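Local coordinates for defective in germ line development protein 3, isoform a (Caenorhabditis elegans, PDB 3N89) that probably binds RNA through four KH domains that form a globular platform, and acts in germline development, at residues 106-111 / 247-252; 134-139 / 165-170; 261-266 / 326-331; 285-288 / 292-295. All coordinates share one frame; numbering follows the deposited sequence.

The four contacts illustrate how one fold, repeated along a chain, can pack both within and between its copies. Contacts 1 and 2 lie on the six-stranded sheet, their centres 11 Å apart, and meet where Leu249 CD1 packs 3.9 Å from Ile165 CG1; along the chain contact 2 is nested inside the loop closed by contact 1. Contacts 3 and 4 share the seven-stranded sheet, with centres 10 Å apart, and are joined by Ile292, whose CD1 lies 3.6 Å from Leu328 N. The two pairs occupy opposite sides of the chain's centre. Contacts 1 and 3 have centres 30 Å apart, yet helix 245-257 of the former is followed directly along the chain by strand 260-268 of the latter.

Contact 1. Residues 106-111 / 247-252; sequences FTVFMA and NVLKAR
The guanidinium of Arg252 is laid flat against the side chain of Phe106, with CB of the phenylalanine over one face, offset toward the rim. The fit is even: Arg252 CZ is 3.5 Å from Phe106 CB, and both terminal nitrogens lie equally near. An extended chain from CG to NE, with CG anti to the backbone N (chi1 163°), carries the charged group this far from the helix, and NH1 has a long, weak ion pair with Glu37. Strand 105-111 is the first strand of one type I KH domain, and helix 245-257 is the closing helix of the next. The contact thus joins two domains, on one face of a sheet in which strands 105-111 and 186-193 of the two domains are antiparallel neighbours. The segment axes approach to 10.6 Å at 145°, roughly antiparallel but well inclined. Leu249 lies between them chiefly through CD2, which is 3.7 Å from Phe106 CE1, the two side chains crossing at about a right angle, while its CD1 stands near CZ of the same ring; the same CD2 is 3.7 Å from Val108 CG2. Leu164 of helix 161-175 also touches Phe106, while Phe186 and Leu188 pack on Val108.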
loop_
_atom_site.group_PDB
_atom_site.type_symbol
_atom_site.label_atom_id
_atom_site.label_comp_id
_atom_site.label_asym_id
_atom_site.label_seq_id
_atom_site.Cartn_x
_atom_site.Cartn_y
_atom_site.Cartn_z
ATOM N N PHE A 106 -2.554 -4.082 -11.156
ATOM C CA PHE A 106 -3.860 -4.145 -10.510
ATOM C C PHE A 106 -4.772 -4.876 -11.506
ATOM O O PHE A 106 -4.474 -4.935 -12.696
ATOM C CB PHE A 106 -4.384 -2.739 -10.181
ATOM C CG PHE A 106 -4.956 -1.997 -11.355
ATOM C CD1 PHE A 106 -6.208 -2.338 -11.870
ATOM C CD2 PHE A 106 -4.250 -0.950 -11.946
ATOM C CE1 PHE A 106 -6.750 -1.645 -12.952
ATOM C CE2 PHE A 106 -4.784 -0.252 -13.030
ATOM C CZ PHE A 106 -6.037 -0.602 -13.534
ATOM N N THR A 107 -5.874 -5.441 -11.029
ATOM C CA THR A 107 -6.780 -6.173 -11.910
ATOM C C THR A 107 -8.238 -5.766 -11.735
ATOM O O THR A 107 -8.674 -5.435 -10.633
ATOM C CB THR A 107 -6.657 -7.691 -11.669
ATOM O OG1 THR A 107 -5.344 -8.129 -12.039
ATOM C CG2 THR A 107 -7.694 -8.454 -12.480
ATOM N N VAL A 108 -8.984 -5.789 -12.838
ATOM C CA VAL A 108 -10.406 -5.447 -12.833
ATOM C C VAL A 108 -11.137 -6.456 -13.715
ATOM O O VAL A 108 -10.596 -6.911 -14.721
ATOM C CB VAL A 108 -10.653 -4.019 -13.379
ATOM C CG1 VAL A 108 -12.140 -3.764 -13.513
ATOM C CG2 VAL A 108 -10.038 -2.991 -12.447
ATOM N N PHE A 109 -12.359 -6.811 -13.334
ATOM C CA PHE A 109 -13.146 -7.778 -14.095
ATOM C C PHE A 109 -14.393 -7.143 -14.704
ATOM O O PHE A 109 -15.103 -6.394 -14.039
ATOM C CB PHE A 109 -13.572 -8.943 -13.195
ATOM C CG PHE A 109 -12.417 -9.695 -12.576
ATOM C CD1 PHE A 109 -11.632 -9.108 -11.584
ATOM C CD2 PHE A 109 -12.121 -10.994 -12.983
ATOM C CE1 PHE A 109 -10.570 -9.806 -11.008
ATOM C CE2 PHE A 109 -11.061 -11.703 -12.417
ATOM C CZ PHE A 109 -10.283 -11.114 -11.427
ATOM N N MET A 110 -14.660 -7.444 -15.970
ATOM C CA MET A 110 -15.834 -6.905 -16.642
ATOM C C MET A 110 -16.865 -8.019 -16.857
ATOM O O MET A 110 -16.516 -9.144 -17.226
ATOM C CB MET A 110 -15.437 -6.298 -17.986
ATOM C CG MET A 110 -16.489 -5.361 -18.566
ATOM S SD MET A 110 -16.170 -4.937 -20.284
ATOM C CE MET A 110 -14.644 -4.001 -20.135
ATOM N N ALA A 111 -18.132 -7.701 -16.620
ATOM C CA ALA A 111 -19.209 -8.668 -16.787
ATOM C C ALA A 111 -19.537 -8.793 -18.272
ATOM O O ALA A 111 -19.944 -7.824 -18.906
ATOM C CB ALA A 111 -20.443 -8.209 -16.005
ATOM N N ASN A 247 -15.192 4.827 -11.298
ATOM C CA ASN A 247 -15.481 4.868 -9.867
ATOM C C ASN A 247 -14.700 3.806 -9.088
ATOM O O ASN A 247 -14.152 4.085 -8.023
ATOM C CB ASN A 247 -16.978 4.671 -9.632
ATOM C CG ASN A 247 -17.823 5.689 -10.373
ATOM O OD1 ASN A 247 -17.553 6.006 -11.535
ATOM N ND2 ASN A 247 -18.862 6.194 -9.713
ATOM N N VAL A 248 -14.647 2.591 -9.622
ATOM C CA VAL A 248 -13.940 1.509 -8.947
ATOM C C VAL A 248 -12.474 1.856 -8.688
ATOM O O VAL A 248 -11.990 1.732 -7.559
ATOM C CB VAL A 248 -13.995 0.200 -9.759
ATOM C CG1 VAL A 248 -13.374 -0.926 -8.951
ATOM C CG2 VAL A 248 -15.423 -0.138 -10.106
ATOM N N LEU A 249 -11.769 2.284 -9.729
ATOM C CA LEU A 249 -10.365 2.638 -9.576
ATOM C C LEU A 249 -10.212 3.814 -8.606
ATOM O O LEU A 249 -9.112 4.115 -8.151
ATOM C CB LEU A 249 -9.741 2.971 -10.940
ATOM C CG LEU A 249 -9.787 1.855 -12.001
ATOM C CD1 LEU A 249 -8.902 2.242 -13.175
ATOM C CD2 LEU A 249 -9.298 0.527 -11.412
ATOM N N LYS A 250 -11.327 4.472 -8.295
ATOM C CA LYS A 250 -11.322 5.595 -7.362
ATOM C C LYS A 250 -11.520 5.012 -5.966
ATOM O O LYS A 250 -10.931 5.470 -4.987
ATOM C CB LYS A 250 -12.456 6.572 -7.688
ATOM C CG LYS A 250 -12.146 8.012 -7.302
ATOM C CD LYS A 250 -10.895 8.474 -8.020
ATOM C CE LYS A 250 -10.336 9.746 -7.423
ATOM N NZ LYS A 250 -8.960 10.031 -7.935
ATOM N N ALA A 251 -12.365 3.995 -5.875
ATOM C CA ALA A 251 -12.594 3.336 -4.599
ATOM C C ALA A 251 -11.249 2.737 -4.181
ATOM O O ALA A 251 -10.797 2.915 -3.050
ATOM C CB ALA A 251 -13.638 2.245 -4.757
ATOM N N ARG A 252 -10.610 2.037 -5.113
ATOM C CA ARG A 252 -9.308 1.427 -4.860
ATOM C C ARG A 252 -8.359 2.439 -4.213
ATOM O O ARG A 252 -7.801 2.189 -3.145
ATOM C CB ARG A 252 -8.713 0.928 -6.177
ATOM C CG ARG A 252 -7.223 0.651 -6.148
ATOM C CD ARG A 252 -6.637 0.826 -7.540
ATOM N NE ARG A 252 -5.208 0.526 -7.601
ATOM C CZ ARG A 252 -4.695 -0.671 -7.352
ATOM N NH1 ARG A 252 -5.500 -1.674 -7.022
ATOM N NH2 ARG A 252 -3.385 -0.871 -7.448
#

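Contact 2. Residues 134-139 / 165-170; sequences VEMSFV and IEAAKR
Apolar packing alone joins Val134 and Met136 to Ala167, and the helix contributes no more than one methyl group to it. Ala167 CB is approached by two side chains, Met136 from the strand and Val134 from the loop just before it. The terminal methyl of the methionine makes the closer approach, Met136 CE to Ala167 CB at 3.7 Å, and one valine branch follows, Val134 CG1 to Ala167 CB at 4.1 Å. The methionine starts with CG anti to its carbonyl carbon (chi1 -52°), and its terminal methyl is the atom that touches. With only a methyl on the helix side, the backbones come close: Val134 CA and Ala167 CA are 7.7 Å apart. Ile154, on the neighbouring strand 149-157, touches both Val134 and Met136, and Ile131 adds to the cover of Ala167.

Polar bonds do not cross this interface. They lie within each side: Lys169 N bonds to Ile165 O within the helix, and Glu135 and Ser137 pair through their backbones with Thr155 and Arg153. Lys169 NZ forms a salt bridge with Asp246 of helix 245-257, tying the helix to its neighbour.

Strand 135-141, outermost in its sheet within this chain, is thus held against helix 161-175, the closing helix of a type I KH domain, in the layered alpha/beta packing by which that fold sets helices on one face of a three-stranded antiparallel sheet.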
loop_
_atom_site.group_PDB
_atom_site.type_symbol
_atom_site.label_atom_id
_atom_site.label_comp_id
_atom_site.label_asym_id
_atom_site.label_seq_id
_atom_site.Cartn_x
_atom_site.Cartn_y
_atom_site.Cartn_z
ATOM N N VAL A 134 -1.971 -3.822 -21.442
ATOM C CA VAL A 134 -3.303 -4.164 -20.973
ATOM C C VAL A 134 -3.679 -5.617 -21.222
ATOM O O VAL A 134 -4.524 -5.912 -22.067
ATOM C CB VAL A 134 -4.363 -3.266 -21.635
ATOM C CG1 VAL A 134 -5.723 -3.548 -21.043
ATOM C CG2 VAL A 134 -4.005 -1.812 -21.437
ATOM N N GLU A 135 -3.065 -6.525 -20.473
ATOM C CA GLU A 135 -3.367 -7.937 -20.629
ATOM C C GLU A 135 -4.851 -8.203 -20.431
ATOM O O GLU A 135 -5.465 -7.676 -19.509
ATOM C CB GLU A 135 -2.571 -8.766 -19.627
ATOM C CG GLU A 135 -2.920 -10.244 -19.667
ATOM N N MET A 136 -5.424 -9.027 -21.300
ATOM C CA MET A 136 -6.834 -9.372 -21.194
ATOM C C MET A 136 -6.975 -10.885 -21.279
ATOM O O MET A 136 -6.360 -11.532 -22.125
ATOM C CB MET A 136 -7.642 -8.707 -22.314
ATOM C CG MET A 136 -7.417 -7.206 -22.428
ATOM S SD MET A 136 -8.551 -6.422 -23.582
ATOM C CE MET A 136 -8.784 -4.807 -22.829
ATOM N N SER A 137 -7.787 -11.441 -20.393
ATOM C CA SER A 137 -8.006 -12.876 -20.357
ATOM C C SER A 137 -9.379 -13.161 -19.776
ATOM O O SER A 137 -9.873 -12.420 -18.931
ATOM C CB SER A 137 -6.923 -13.549 -19.509
ATOM O OG SER A 137 -5.629 -13.318 -20.054
ATOM N N PHE A 138 -9.993 -14.241 -20.239
ATOM C CA PHE A 138 -11.320 -14.630 -19.782
ATOM C C PHE A 138 -11.250 -15.634 -18.643
ATOM O O PHE A 138 -10.336 -16.455 -18.578
ATOM C CB PHE A 138 -12.097 -15.237 -20.946
ATOM C CG PHE A 138 -12.290 -14.293 -22.100
ATOM C CD1 PHE A 138 -13.414 -13.478 -22.170
ATOM C CD2 PHE A 138 -11.337 -14.205 -23.107
ATOM C CE1 PHE A 138 -13.590 -12.591 -23.222
ATOM C CE2 PHE A 138 -11.502 -13.320 -24.167
ATOM C CZ PHE A 138 -12.635 -12.509 -24.223
ATOM N N VAL A 139 -12.218 -15.549 -17.738
ATOM C CA VAL A 139 -12.305 -16.464 -16.611
ATOM C C VAL A 139 -13.775 -16.652 -16.284
ATOM O O VAL A 139 -14.566 -15.715 -16.395
ATOM C CB VAL A 139 -11.565 -15.925 -15.368
ATOM C CG1 VAL A 139 -10.086 -15.769 -15.684
ATOM C CG2 VAL A 139 -12.166 -14.603 -14.927
ATOM N N ILE A 165 -8.361 1.950 -18.834
ATOM C CA ILE A 165 -9.731 2.447 -18.904
ATOM C C ILE A 165 -10.211 2.548 -20.353
ATOM O O ILE A 165 -11.269 2.030 -20.701
ATOM C CB ILE A 165 -9.859 3.831 -18.242
ATOM C CG1 ILE A 165 -9.521 3.723 -16.748
ATOM C CG2 ILE A 165 -11.261 4.373 -18.451
ATOM C CD1 ILE A 165 -9.751 4.995 -15.952
ATOM N N GLU A 166 -9.421 3.208 -21.194
ATOM C CA GLU A 166 -9.771 3.374 -22.599
ATOM C C GLU A 166 -10.065 2.022 -23.251
ATOM O O GLU A 166 -11.137 1.822 -23.838
ATOM C CB GLU A 166 -8.634 4.086 -23.338
ATOM C CG GLU A 166 -8.406 5.522 -22.869
ATOM C CD GLU A 166 -9.407 6.501 -23.459
ATOM O OE1 GLU A 166 -9.082 7.159 -24.477
ATOM O OE2 GLU A 166 -10.526 6.607 -22.916
ATOM N N ALA A 167 -9.120 1.094 -23.145
ATOM C CA ALA A 167 -9.310 -0.235 -23.720
ATOM C C ALA A 167 -10.647 -0.792 -23.246
ATOM O O ALA A 167 -11.390 -1.397 -24.017
ATOM C CB ALA A 167 -8.179 -1.156 -23.295
ATOM N N ALA A 168 -10.950 -0.586 -21.971
ATOM C CA ALA A 168 -12.207 -1.055 -21.403
ATOM C C ALA A 168 -13.387 -0.351 -22.076
ATOM O O ALA A 168 -14.261 -1.000 -22.640
ATOM C CB ALA A 168 -12.230 -0.801 -19.896
ATOM N N LYS A 169 -13.402 0.978 -22.021
ATOM C CA LYS A 169 -14.485 1.752 -22.627
ATOM C C LYS A 169 -14.622 1.516 -24.130
ATOM O O LYS A 169 -15.703 1.699 -24.691
ATOM C CB LYS A 169 -14.295 3.246 -22.344
ATOM C CG LYS A 169 -14.562 3.604 -20.891
ATOM C CD LYS A 169 -14.210 5.040 -20.542
ATOM C CE LYS A 169 -14.630 5.327 -19.107
ATOM N NZ LYS A 169 -14.179 6.648 -18.591
ATOM N N ARG A 170 -13.534 1.118 -24.783
ATOM C CA ARG A 170 -13.597 0.836 -26.212
ATOM C C ARG A 170 -14.388 -0.455 -26.366
ATOM O O ARG A 170 -15.186 -0.606 -27.294
ATOM C CB ARG A 170 -12.188 0.683 -26.808
ATOM C CZ ARG A 170 -8.035 3.338 -27.810
#

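Contact 3. Residues 261-266 / 326-331; sequences ISMCFN and KKLYTA
In the last of the four KH domains the opening strand, 260-268, is packed under the closing helix, 325-335, and Ile261, Met263 and Leu328 carry that contact. The segments run in nearly the same direction, their axes 22° apart and 10.0 Å from each other at closest approach. Leu328 is the wedge on the helix side. With CG anti to the backbone N (chi1 179°), it extends toward the strand and divides its two methyls between alternate strand residues: Leu328 CD1 meets Ile261 CG2 at 3.9 Å, and Leu328 CD2 meets Met263 CE at 4.0 Å. Both pairs of side chains meet at a slant. Met263 is extended as far as SD and then turns at its last torsion (chi3 77°), which swings the methyl toward the leucine and leaves the sulfur to a second partner. Met263 SD lies 4.4 Å from Tyr329 CE1, in an oblique approach to the ring. The tyrosine leaves the helix pointing away from the strand, yet its ring reaches back to this edge of the contact; its hydroxyl is hydrogen-bonded to Asp94 and its ring packs edge-to-face with Phe90. The strand itself lies between two others, pairing through its backbone with strand 311-321 on one side and strand 29-35 on the other. Val30, Leu32 and Met34 of the latter touch the same apolar side chains, and Tyr332, one turn on from Leu328, packs against Met263.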
loop_
_atom_site.group_PDB
_atom_site.type_symbol
_atom_site.label_atom_id
_atom_site.label_comp_id
_atom_site.label_asym_id
_atom_site.label_seq_id
_atom_site.Cartn_x
_atom_site.Cartn_y
_atom_site.Cartn_z
ATOM N N ILE A 261 1.476 2.697 7.136
ATOM C CA ILE A 261 2.827 2.885 6.628
ATOM C C ILE A 261 3.718 3.219 7.821
ATOM O O ILE A 261 3.250 3.798 8.801
ATOM C CB ILE A 261 2.852 4.059 5.606
ATOM C CG1 ILE A 261 4.100 3.987 4.731
ATOM C CG2 ILE A 261 2.819 5.408 6.340
ATOM C CD1 ILE A 261 4.007 4.886 3.516
ATOM N N SER A 262 4.994 2.855 7.751
ATOM C CA SER A 262 5.905 3.148 8.850
ATOM C C SER A 262 7.336 3.152 8.368
ATOM O O SER A 262 7.668 2.488 7.387
ATOM C CB SER A 262 5.760 2.114 9.967
ATOM O OG SER A 262 6.304 0.871 9.568
ATOM N N MET A 263 8.185 3.897 9.068
ATOM C CA MET A 263 9.591 3.992 8.705
ATOM C C MET A 263 10.456 3.780 9.936
ATOM O O MET A 263 10.286 4.470 10.939
ATOM C CB MET A 263 9.864 5.364 8.109
ATOM C CG MET A 263 11.227 5.512 7.501
ATOM S SD MET A 263 11.341 7.116 6.721
ATOM C CE MET A 263 11.566 8.154 8.149
ATOM N N CYS A 264 11.382 2.831 9.858
ATOM C CA CYS A 264 12.257 2.543 10.985
ATOM C C CYS A 264 13.688 3.048 10.787
ATOM O O CYS A 264 14.133 3.296 9.663
ATOM C CB CYS A 264 12.276 1.034 11.254
ATOM S SG CYS A 264 10.634 0.292 11.493
ATOM N N PHE A 265 14.394 3.203 11.903
ATOM C CA PHE A 265 15.786 3.646 11.910
ATOM C C PHE A 265 16.313 3.738 13.334
ATOM O O PHE A 265 15.536 3.791 14.291
ATOM C CB PHE A 265 15.955 5.012 11.230
ATOM C CG PHE A 265 15.181 6.124 11.883
ATOM C CD1 PHE A 265 13.816 6.270 11.654
ATOM C CD2 PHE A 265 15.816 7.035 12.718
ATOM C CE1 PHE A 265 13.096 7.314 12.246
ATOM C CE2 PHE A 265 15.104 8.085 13.316
ATOM C CZ PHE A 265 13.742 8.220 13.078
ATOM N N ASN A 266 17.638 3.743 13.464
ATOM C CA ASN A 266 18.289 3.848 14.767
ATOM C C ASN A 266 18.916 5.234 14.879
ATOM O O ASN A 266 19.207 5.866 13.873
ATOM C CB ASN A 266 19.374 2.777 14.908
ATOM C CG ASN A 266 18.839 1.369 14.697
ATOM O OD1 ASN A 266 17.681 1.082 14.994
ATOM N ND2 ASN A 266 19.690 0.480 14.197
ATOM N N LYS A 326 3.016 12.577 3.724
ATOM C CA LYS A 326 3.635 13.890 3.662
ATOM C C LYS A 326 3.920 14.434 5.056
ATOM O O LYS A 326 4.832 15.235 5.233
ATOM C CB LYS A 326 2.747 14.879 2.897
ATOM C CG LYS A 326 3.410 16.239 2.697
ATOM C CD LYS A 326 2.431 17.313 2.242
ATOM C CE LYS A 326 1.933 17.072 0.826
ATOM N NZ LYS A 326 1.260 18.283 0.278
ATOM N N LYS A 327 3.141 13.997 6.042
ATOM C CA LYS A 327 3.321 14.458 7.420
ATOM C C LYS A 327 4.297 13.564 8.188
ATOM O O LYS A 327 4.815 13.958 9.225
ATOM C CB LYS A 327 1.975 14.497 8.149
ATOM C CG LYS A 327 1.625 15.841 8.762
ATOM C CD LYS A 327 1.381 16.889 7.694
ATOM C CE LYS A 327 0.933 18.211 8.303
ATOM N NZ LYS A 327 1.937 18.761 9.269
ATOM N N LEU A 328 4.545 12.360 7.683
ATOM C CA LEU A 328 5.483 11.448 8.332
ATOM C C LEU A 328 6.897 12.013 8.192
ATOM O O LEU A 328 7.623 12.152 9.183
ATOM C CB LEU A 328 5.397 10.058 7.693
ATOM C CG LEU A 328 6.310 8.925 8.182
ATOM C CD1 LEU A 328 5.792 7.588 7.662
ATOM C CD2 LEU A 328 7.743 9.150 7.706
ATOM N N TYR A 329 7.292 12.347 6.967
ATOM C CA TYR A 329 8.627 12.898 6.744
ATOM C C TYR A 329 8.861 14.139 7.618
ATOM O O TYR A 329 9.927 14.290 8.214
ATOM C CB TYR A 329 8.825 13.234 5.259
ATOM C CG TYR A 329 8.760 12.026 4.338
ATOM C CD1 TYR A 329 9.027 10.740 4.813
ATOM C CD2 TYR A 329 8.475 12.172 2.979
ATOM C CE1 TYR A 329 9.017 9.636 3.954
ATOM C CE2 TYR A 329 8.469 11.072 2.113
ATOM C CZ TYR A 329 8.738 9.814 2.607
ATOM O OH TYR A 329 8.738 8.739 1.747
ATOM N N THR A 330 7.866 15.018 7.708
ATOM C CA THR A 330 8.002 16.215 8.538
ATOM C C THR A 330 8.338 15.798 9.967
ATOM O O THR A 330 9.207 16.388 10.616
ATOM C CB THR A 330 6.696 17.027 8.574
ATOM O OG1 THR A 330 6.383 17.485 7.255
ATOM C CG2 THR A 330 6.830 18.218 9.509
ATOM N N ALA A 331 7.632 14.778 10.450
ATOM C CA ALA A 331 7.855 14.272 11.793
ATOM C C ALA A 331 9.289 13.762 11.877
ATOM O O ALA A 331 9.961 13.923 12.897
ATOM C CB ALA A 331 6.876 13.148 12.099
#

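Contact 4. Residues 285-288 / 292-295; sequences MIID and IILK
Ile286 and Leu294 face each other as a hydrogen-bonded antiparallel pair, joined by two backbone bonds: Ile286 N to Leu294 O at 2.8 Å, and Leu294 N to Ile286 O at 2.9 Å. Next to the turn the backbone bond weakens, Asp288 N standing 3.5 Å from Ile292 O, and a side chain takes over. Asp288 OD1 accepts Ile292 N at 3.1 Å on its syn side, with the donor 30° out of the carboxylate plane. The same oxygen accepts the backbone N of Ser290, two residues on, which makes an Asx turn, so one oxygen bonds to the middle residue of the connection and to the first residue beyond it. Chi1 of Asp288, 52°, sets CG between the backbone N and the carbonyl carbon and so turns the carboxylate over the connection.

Side chains pack on both faces. Ile287 and Ile293, a non-hydrogen-bonded pair, lie side by side and point the same way, with Ile287 CG1 4.2 Å from Ile293 CG1; the bent chain of Met285 brings its CE to 3.9 Å from Ile293 CG2. On the other face Ile286 CB and Leu294 CB are 4.4 Å apart, and Leu294 also touches Leu318 of strand 311-321.

This is a beta hairpin closed by a three-residue connection, and its strand 286-287 is the outermost strand, within this chain, on one side of the seven-stranded sheet to which this KH domain contributes.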
loop_
_atom_site.group_PDB
_atom_site.type_symbol
_atom_site.label_atom_id
_atom_site.label_comp_id
_atom_site.label_asym_id
_atom_site.label_seq_id
_atom_site.Cartn_x
_atom_site.Cartn_y
_atom_site.Cartn_z
ATOM N N MET A 285 6.818 6.763 23.221
ATOM C CA MET A 285 5.844 7.007 22.165
ATOM C C MET A 285 5.295 8.432 22.201
ATOM O O MET A 285 5.056 8.990 23.269
ATOM C CB MET A 285 4.702 5.998 22.292
ATOM C CG MET A 285 5.197 4.559 22.348
ATOM S SD MET A 285 3.909 3.325 22.122
ATOM C CE MET A 285 3.365 3.745 20.448
ATOM N N ILE A 286 5.100 9.026 21.029
ATOM C CA ILE A 286 4.574 10.388 20.952
ATOM C C ILE A 286 3.599 10.537 19.802
ATOM O O ILE A 286 3.830 10.017 18.712
ATOM C CB ILE A 286 5.689 11.429 20.743
ATOM C CG1 ILE A 286 6.666 11.404 21.917
ATOM C CG2 ILE A 286 5.081 12.818 20.625
ATOM C CD1 ILE A 286 7.797 12.406 21.769
ATOM N N ILE A 287 2.514 11.261 20.047
ATOM C CA ILE A 287 1.514 11.488 19.021
ATOM C C ILE A 287 1.302 12.983 18.837
ATOM O O ILE A 287 0.883 13.675 19.762
ATOM C CB ILE A 287 0.178 10.860 19.400
ATOM C CG1 ILE A 287 0.401 9.433 19.904
ATOM C CG2 ILE A 287 -0.738 10.834 18.188
ATOM C CD1 ILE A 287 -0.866 8.743 20.311
ATOM N N ASP A 288 1.614 13.481 17.647
ATOM C CA ASP A 288 1.436 14.895 17.349
ATOM C C ASP A 288 0.006 15.106 16.875
ATOM O O ASP A 288 -0.730 14.140 16.670
ATOM C CB ASP A 288 2.420 15.333 16.264
ATOM C CG ASP A 288 2.368 14.441 15.046
ATOM O OD1 ASP A 288 1.256 14.233 14.509
ATOM O OD2 ASP A 288 3.437 13.948 14.624
ATOM N N ILE A 292 0.896 11.386 13.254
ATOM C CA ILE A 292 2.073 10.536 13.187
ATOM C C ILE A 292 2.445 10.036 14.583
ATOM O O ILE A 292 2.335 10.768 15.564
ATOM C CB ILE A 292 3.302 11.274 12.591
ATOM C CG1 ILE A 292 2.931 11.969 11.273
ATOM C CG2 ILE A 292 4.420 10.271 12.338
ATOM C CD1 ILE A 292 2.355 11.047 10.223
ATOM N N ILE A 293 2.887 8.788 14.666
ATOM C CA ILE A 293 3.282 8.211 15.941
ATOM C C ILE A 293 4.768 7.856 15.964
ATOM O O ILE A 293 5.240 7.016 15.191
ATOM C CB ILE A 293 2.478 6.929 16.260
ATOM C CG1 ILE A 293 0.982 7.255 16.367
ATOM C CG2 ILE A 293 2.986 6.314 17.553
ATOM C CD1 ILE A 293 0.093 6.042 16.573
ATOM N N LEU A 294 5.501 8.503 16.860
ATOM C CA LEU A 294 6.927 8.251 17.018
ATOM C C LEU A 294 7.138 7.301 18.201
ATOM O O LEU A 294 6.762 7.604 19.330
ATOM C CB LEU A 294 7.666 9.566 17.269
ATOM C CG LEU A 294 9.173 9.519 17.555
ATOM C CD1 LEU A 294 9.931 8.897 16.373
ATOM C CD2 LEU A 294 9.660 10.938 17.826
ATOM N N LYS A 295 7.718 6.140 17.927
ATOM C CA LYS A 295 7.991 5.155 18.965
ATOM C C LYS A 295 9.497 4.973 19.098
ATOM O O LYS A 295 10.186 4.717 18.115
ATOM C CB LYS A 295 7.352 3.811 18.614
ATOM C CG LYS A 295 7.740 2.688 19.568
ATOM C CD LYS A 295 6.971 1.411 19.284
ATOM C CE LYS A 295 7.313 0.345 20.310
ATOM N NZ LYS A 295 6.347 -0.799 20.280
#